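Local coordinates for Two-component system sensor histidine kinase (Bacteroides thetaiotaomicron, PDB 3OTT), which is probably the sensor histidine kinase of a phosphorelay, its extracellular beta-propeller and beta-sandwich part apparently sensing saccharides ahead of ATP-dependent histidine phosphorylation, at residues Asn8-Tyr16 and Ile266-Thr277. Sequence-based numbering, arbitrary orientation.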
ATOM      1  N   ASN B   8      10.740  -4.948 -28.416  1.00 41.96           N
ATOM      2  CA  ASN B   8      11.114  -5.440 -29.786  1.00 41.62           C
ATOM      3  C   ASN B   8      12.608  -5.226 -30.119  1.00 39.92           C
ATOM      4  O   ASN B   8      13.242  -6.078 -30.780  1.00 39.59           O
ATOM      5  CB  ASN B   8      10.179  -4.827 -30.821  1.00 43.09           C
ATOM      6  CG  ASN B   8      10.305  -5.469 -32.189  1.00 47.55           C
ATOM      7  OD1 ASN B   8      11.071  -4.994 -33.043  1.00 52.87           O
ATOM      8  ND2 ASN B   8       9.512  -6.510 -32.434  1.00 50.74           N
ATOM      9  N   TYR B   9      13.158  -4.104 -29.649  1.00 37.51           N
ATOM     10  CA  TYR B   9      14.613  -3.879 -29.606  1.00 36.36           C
ATOM     11  C   TYR B   9      15.275  -3.768 -30.958  1.00 36.53           C
ATOM     12  O   TYR B   9      16.478  -4.022 -31.106  1.00 37.68           O
ATOM     13  CB  TYR B   9      15.341  -4.915 -28.706  1.00 34.93           C
ATOM     14  CG  TYR B   9      14.801  -4.870 -27.303  1.00 34.40           C
ATOM     15  CD1 TYR B   9      14.959  -3.715 -26.519  1.00 33.84           C
ATOM     16  CD2 TYR B   9      14.101  -5.955 -26.756  1.00 31.73           C
ATOM     17  CE1 TYR B   9      14.436  -3.631 -25.213  1.00 31.80           C
ATOM     18  CE2 TYR B   9      13.559  -5.880 -25.462  1.00 31.21           C
ATOM     19  CZ  TYR B   9      13.736  -4.708 -24.697  1.00 31.09           C
ATOM     20  OH  TYR B   9      13.211  -4.596 -23.438  1.00 27.07           O
ATOM     21  N   GLN B  10      14.535  -3.310 -31.943  1.00 36.50           N
ATOM     22  CA  GLN B  10      15.115  -3.286 -33.267  1.00 37.35           C
ATOM     23  C   GLN B  10      15.567  -1.862 -33.671  1.00 35.91           C
ATOM     24  O   GLN B  10      16.332  -1.706 -34.604  1.00 35.68           O
ATOM     25  CB  GLN B  10      14.152  -3.942 -34.284  1.00 38.93           C
ATOM     26  CG  GLN B  10      14.839  -4.864 -35.375  1.00 45.18           C
ATOM     27  CD  GLN B  10      15.309  -6.282 -34.905  1.00 49.08           C
ATOM     28  OE1 GLN B  10      15.970  -6.457 -33.857  1.00 49.87           O
ATOM     29  NE2 GLN B  10      15.000  -7.291 -35.729  1.00 48.75           N
ATOM     30  N   GLN B  11      15.095  -0.843 -32.959  1.00 33.16           N
ATOM     31  CA  GLN B  11      15.468   0.530 -33.242  1.00 31.19           C
ATOM     32  C   GLN B  11      15.576   1.321 -31.969  1.00 28.22           C
ATOM     33  O   GLN B  11      14.789   1.114 -31.053  1.00 26.82           O
ATOM     34  CB  GLN B  11      14.473   1.219 -34.180  1.00 33.21           C
ATOM     35  CG  GLN B  11      13.072   1.495 -33.618  1.00 37.21           C
ATOM     36  CD  GLN B  11      12.216   2.296 -34.627  1.00 43.27           C
ATOM     37  OE1 GLN B  11      11.462   1.716 -35.401  1.00 44.15           O
ATOM     38  NE2 GLN B  11      12.381   3.626 -34.645  1.00 44.45           N
ATOM     39  N   PHE B  12      16.551   2.223 -31.924  1.00 24.51           N
ATOM     40  CA  PHE B  12      16.775   3.034 -30.746  1.00 23.14           C
ATOM     41  C   PHE B  12      16.809   4.552 -31.039  1.00 21.75           C
ATOM     42  O   PHE B  12      17.064   4.974 -32.177  1.00 20.84           O
ATOM     43  CB  PHE B  12      18.084   2.607 -30.086  1.00 22.17           C
ATOM     44  CG  PHE B  12      18.126   1.160 -29.731  1.00 23.49           C
ATOM     45  CD1 PHE B  12      17.730   0.739 -28.493  1.00 21.60           C
ATOM     46  CD2 PHE B  12      18.522   0.205 -30.672  1.00 23.96           C
ATOM     47  CE1 PHE B  12      17.760  -0.615 -28.174  1.00 25.55           C
ATOM     48  CE2 PHE B  12      18.549  -1.153 -30.361  1.00 24.15           C
ATOM     49  CZ  PHE B  12      18.184  -1.568 -29.124  1.00 25.60           C
ATOM     50  N   ASP B  13      16.572   5.345 -30.001  1.00 19.27           N
ATOM     51  CA  ASP B  13      16.852   6.788 -30.046  1.00 17.92           C
ATOM     52  C   ASP B  13      18.278   6.963 -29.471  1.00 17.17           C
ATOM     53  O   ASP B  13      18.508   6.711 -28.266  1.00 15.53           O
ATOM     54  N   ASN B  14      19.240   7.342 -30.308  1.00 15.72           N
ATOM     55  CA  ASN B  14      20.623   7.440 -29.840  1.00 16.64           C
ATOM     56  C   ASN B  14      21.054   8.836 -29.380  1.00 17.23           C
ATOM     57  O   ASN B  14      20.914   9.818 -30.105  1.00 18.76           O
ATOM     58  CB  ASN B  14      21.573   6.858 -30.851  1.00 15.26           C
ATOM     59  CG  ASN B  14      21.350   5.346 -31.050  1.00 19.02           C
ATOM     60  OD1 ASN B  14      20.827   4.634 -30.168  1.00 18.63           O
ATOM     61  ND2 ASN B  14      21.743   4.857 -32.194  1.00 21.19           N
ATOM     62  N   ILE B  15      21.583   8.900 -28.173  1.00 17.31           N
ATOM     63  CA  ILE B  15      21.892  10.152 -27.491  1.00 18.82           C
ATOM     64  C   ILE B  15      23.418  10.223 -27.143  1.00 19.08           C
ATOM     65  O   ILE B  15      23.981   9.272 -26.575  1.00 19.83           O
ATOM     66  CB  ILE B  15      21.033  10.233 -26.175  1.00 18.17           C
ATOM     67  CG1 ILE B  15      19.515  10.254 -26.516  1.00 17.76           C
ATOM     68  CG2 ILE B  15      21.524  11.383 -25.320  1.00 16.72           C
ATOM     69  CD1 ILE B  15      18.632   9.653 -25.425  1.00 17.29           C
ATOM     70  N   TYR B  16      24.059  11.319 -27.515  1.00 18.79           N
ATOM     71  CA  TYR B  16      25.515  11.567 -27.352  1.00 19.17           C
ATOM     72  C   TYR B  16      25.725  12.774 -26.454  1.00 20.42           C
ATOM     73  O   TYR B  16      24.986  13.761 -26.510  1.00 20.02           O
ATOM     74  CB  TYR B  16      26.176  11.818 -28.724  1.00 19.29           C
ATOM     75  CG  TYR B  16      25.931  10.612 -29.589  1.00 21.18           C
ATOM     76  CD1 TYR B  16      26.680   9.446 -29.381  1.00 17.51           C
ATOM     77  CD2 TYR B  16      24.868  10.574 -30.514  1.00 19.15           C
ATOM     78  CE1 TYR B  16      26.447   8.279 -30.117  1.00 18.90           C
ATOM     79  CE2 TYR B  16      24.611   9.374 -31.260  1.00 23.00           C
ATOM     80  CZ  TYR B  16      25.448   8.221 -31.031  1.00 22.28           C
ATOM     81  OH  TYR B  16      25.274   7.023 -31.700  1.00 22.47           O
ATOM     82  N   ILE B 266      21.139  -8.383 -29.832  1.00 17.75           N
ATOM     83  CA  ILE B 266      21.139  -7.089 -30.466  1.00 18.19           C
ATOM     84  C   ILE B 266      22.517  -6.436 -30.491  1.00 18.41           C
ATOM     85  O   ILE B 266      23.100  -6.271 -29.431  1.00 18.45           O
ATOM     86  CB  ILE B 266      20.062  -6.189 -29.835  1.00 17.37           C
ATOM     87  CG1 ILE B 266      18.711  -6.888 -30.042  1.00 15.71           C
ATOM     88  CG2 ILE B 266      20.097  -4.836 -30.497  1.00 14.67           C
ATOM     89  CD1 ILE B 266      18.139  -7.316 -28.833  1.00 20.02           C
ATOM     90  N   ILE B 267      23.017  -6.108 -31.691  1.00 18.28           N
ATOM     91  CA  ILE B 267      24.330  -5.502 -31.854  1.00 19.68           C
ATOM     92  C   ILE B 267      24.277  -4.274 -32.744  1.00 20.02           C
ATOM     93  O   ILE B 267      23.278  -4.052 -33.428  1.00 19.86           O
ATOM     94  CB  ILE B 267      25.414  -6.423 -32.479  1.00 19.60           C
ATOM     95  CG1 ILE B 267      25.055  -6.801 -33.920  1.00 21.54           C
ATOM     96  CG2 ILE B 267      25.725  -7.610 -31.556  1.00 23.17           C
ATOM     97  CD1 ILE B 267      26.143  -7.637 -34.666  1.00 22.65           C
ATOM     98  N   HIS B 268      25.367  -3.494 -32.700  1.00 19.93           N
ATOM     99  CA  HIS B 268      25.536  -2.290 -33.452  1.00 21.57           C
ATOM    100  C   HIS B 268      25.611  -2.599 -34.962  1.00 23.36           C
ATOM    101  O   HIS B 268      26.091  -3.648 -35.389  1.00 23.14           O
ATOM    102  CB  HIS B 268      26.801  -1.630 -32.944  1.00 21.70           C
ATOM    103  CG  HIS B 268      27.235  -0.433 -33.725  1.00 22.78           C
ATOM    104  ND1 HIS B 268      26.587   0.789 -33.650  1.00 24.14           N
ATOM    105  CD2 HIS B 268      28.273  -0.264 -34.582  1.00 19.13           C
ATOM    106  CE1 HIS B 268      27.199   1.660 -34.442  1.00 21.73           C
ATOM    107  NE2 HIS B 268      28.216   1.044 -35.022  1.00 26.61           N
ATOM    108  N   ASP B 269      25.089  -1.686 -35.755  1.00 24.08           N
ATOM    109  CA  ASP B 269      25.206  -1.792 -37.195  1.00 26.54           C
ATOM    110  C   ASP B 269      25.693  -0.449 -37.782  1.00 26.91           C
ATOM    111  O   ASP B 269      24.955   0.546 -37.776  1.00 26.46           O
ATOM    112  CB  ASP B 269      23.864  -2.243 -37.768  1.00 26.73           C
ATOM    113  CG  ASP B 269      23.839  -2.303 -39.293  1.00 30.40           C
ATOM    114  OD1 ASP B 269      24.845  -1.965 -39.993  1.00 32.92           O
ATOM    115  OD2 ASP B 269      22.774  -2.741 -39.788  1.00 34.98           O
ATOM    116  N   SER B 270      26.931  -0.423 -38.278  1.00 28.58           N
ATOM    117  CA  SER B 270      27.551   0.856 -38.700  1.00 30.96           C
ATOM    118  C   SER B 270      26.763   1.500 -39.815  1.00 32.10           C
ATOM    119  O   SER B 270      26.817   2.698 -39.995  1.00 33.69           O
ATOM    120  CB  SER B 270      29.018   0.708 -39.128  1.00 31.21           C
ATOM    121  OG  SER B 270      29.172  -0.265 -40.155  1.00 33.80           O
ATOM    122  N   ARG B 271      26.011   0.709 -40.564  1.00 32.92           N
ATOM    123  CA  ARG B 271      25.239   1.268 -41.664  1.00 33.79           C
ATOM    124  C   ARG B 271      23.864   1.806 -41.211  1.00 32.49           C
ATOM    125  O   ARG B 271      23.095   2.272 -42.023  1.00 31.44           O
ATOM    126  CB  ARG B 271      25.039   0.214 -42.757  1.00 34.60           C
ATOM    127  CG  ARG B 271      26.313  -0.327 -43.396  1.00 39.59           C
ATOM    128  CD  ARG B 271      25.993  -1.683 -44.103  1.00 47.18           C
ATOM    129  NE  ARG B 271      26.958  -2.101 -45.137  1.00 54.53           N
ATOM    130  CZ  ARG B 271      26.814  -3.188 -45.916  1.00 57.85           C
ATOM    131  NH1 ARG B 271      25.740  -3.971 -45.787  1.00 58.65           N
ATOM    132  NH2 ARG B 271      27.736  -3.502 -46.835  1.00 57.74           N
ATOM    133  N   ASN B 272      23.537   1.703 -39.928  1.00 30.86           N
ATOM    134  CA  ASN B 272      22.194   2.084 -39.502  1.00 30.12           C
ATOM    135  C   ASN B 272      22.192   2.817 -38.179  1.00 29.37           C
ATOM    136  O   ASN B 272      22.476   2.259 -37.093  1.00 27.57           O
ATOM    137  CB  ASN B 272      21.250   0.861 -39.530  1.00 29.91           C
ATOM    138  CG  ASN B 272      19.963   1.057 -38.692  1.00 29.79           C
ATOM    139  OD1 ASN B 272      19.482   2.164 -38.497  1.00 28.77           O
ATOM    140  ND2 ASN B 272      19.438  -0.043 -38.170  1.00 28.82           N
ATOM    141  N   ILE B 273      21.863   4.093 -38.284  1.00 29.87           N
ATOM    142  CA  ILE B 273      22.056   5.038 -37.172  1.00 28.52           C
ATOM    143  C   ILE B 273      20.997   4.908 -36.123  1.00 27.94           C
ATOM    144  O   ILE B 273      21.055   5.582 -35.076  1.00 28.00           O
ATOM    145  CB  ILE B 273      22.147   6.494 -37.680  1.00 29.96           C
ATOM    146  CG1 ILE B 273      20.842   6.909 -38.399  1.00 30.30           C
ATOM    147  CG2 ILE B 273      23.418   6.640 -38.559  1.00 29.95           C
ATOM    148  CD1 ILE B 273      20.637   8.484 -38.536  1.00 32.80           C
ATOM    149  N   GLN B 274      20.038   4.020 -36.367  1.00 26.86           N
ATOM    150  CA  GLN B 274      19.104   3.671 -35.318  1.00 26.41           C
ATOM    151  C   GLN B 274      19.446   2.345 -34.619  1.00 24.64           C
ATOM    152  O   GLN B 274      18.676   1.896 -33.787  1.00 25.09           O
ATOM    153  CB  GLN B 274      17.684   3.572 -35.859  1.00 27.10           C
ATOM    154  CG  GLN B 274      17.096   4.811 -36.430  1.00 32.68           C
ATOM    155  CD  GLN B 274      15.717   4.516 -37.021  1.00 39.98           C
ATOM    156  OE1 GLN B 274      15.484   3.445 -37.605  1.00 47.02           O
ATOM    157  NE2 GLN B 274      14.805   5.440 -36.859  1.00 41.28           N
ATOM    158  N   SER B 275      20.541   1.678 -34.987  1.00 23.18           N
ATOM    159  CA  SER B 275      20.906   0.452 -34.274  1.00 20.79           C
ATOM    160  C   SER B 275      21.562   0.818 -32.967  1.00 20.18           C
ATOM    161  O   SER B 275      21.850   2.001 -32.710  1.00 20.56           O
ATOM    162  CB  SER B 275      21.858  -0.429 -35.082  1.00 20.79           C
ATOM    163  OG  SER B 275      23.097   0.213 -35.158  1.00 18.90           O
ATOM    164  N   LEU B 276      21.776  -0.192 -32.133  1.00 18.82           N
ATOM    165  CA  LEU B 276      22.423  -0.016 -30.845  1.00 17.62           C
ATOM    166  C   LEU B 276      23.667   0.787 -31.125  1.00 17.18           C
ATOM    167  O   LEU B 276      24.391   0.443 -32.037  1.00 17.61           O
ATOM    168  CB  LEU B 276      22.840  -1.367 -30.278  1.00 16.25           C
ATOM    169  CG  LEU B 276      23.682  -1.351 -29.018  1.00 14.89           C
ATOM    170  CD1 LEU B 276      22.930  -0.770 -27.889  1.00 10.69           C
ATOM    171  CD2 LEU B 276      24.180  -2.835 -28.696  1.00 13.57           C
ATOM    172  N   THR B 277      23.906   1.823 -30.327  1.00 16.41           N
ATOM    173  CA  THR B 277      24.996   2.793 -30.588  1.00 16.55           C
ATOM    174  C   THR B 277      26.391   2.166 -30.441  1.00 16.94           C
ATOM    175  O   THR B 277      27.296   2.453 -31.222  1.00 17.18           O
ATOM    176  CB  THR B 277      24.878   4.038 -29.644  1.00 16.22           C
ATOM    177  OG1 THR B 277      25.768   5.045 -30.093  1.00 18.40           O
ATOM    178  CG2 THR B 277      25.216   3.718 -28.184  1.00 13.81           C
TER
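Three hydrogen bonds join N14, F12 and Y16 to segment 266-277. N14 ND2 gives a nearly straight N-H (167°) to S275 O, 2.9 Å away and close to the amide plane, while its OD1 accepts from S301 OG. An asparagine suits this spot because one flat amide can donate to the loop and accept from strand 300-303; a leucine in its place would probably leave S275 O and S301 OG without these partners. F12 N donates to Q274 O at 2.8 Å. With CG beside the backbone N (chi1 -57°), the F12 ring also turns its edge to that carbonyl, CD2 lying 3.5 Å from Q274 O. Y16, long enough to carry its hydroxyl across, shares a 2.6 Å hydrogen bond between OH and T277 OG1.

Strand 13-15 joins 281-286, 292-296 and 300-303 in the Velcro closure of a beta-propeller, the chain start supplying the outer strand of the final blade. Segment 266-277 leads in from the preceding blade, folded back by type I turns D269-N272 and N272-S275.

Among apolar contacts, F12 CE2 sits 4.0 Å from I266 CG2, its flat ring suited to packing on both I266 and L294. Branched I266 also extends CD1 to within 3.7 Å of Y9 CB, while Y9 OH is hydrogen-bonded to D240 OD2.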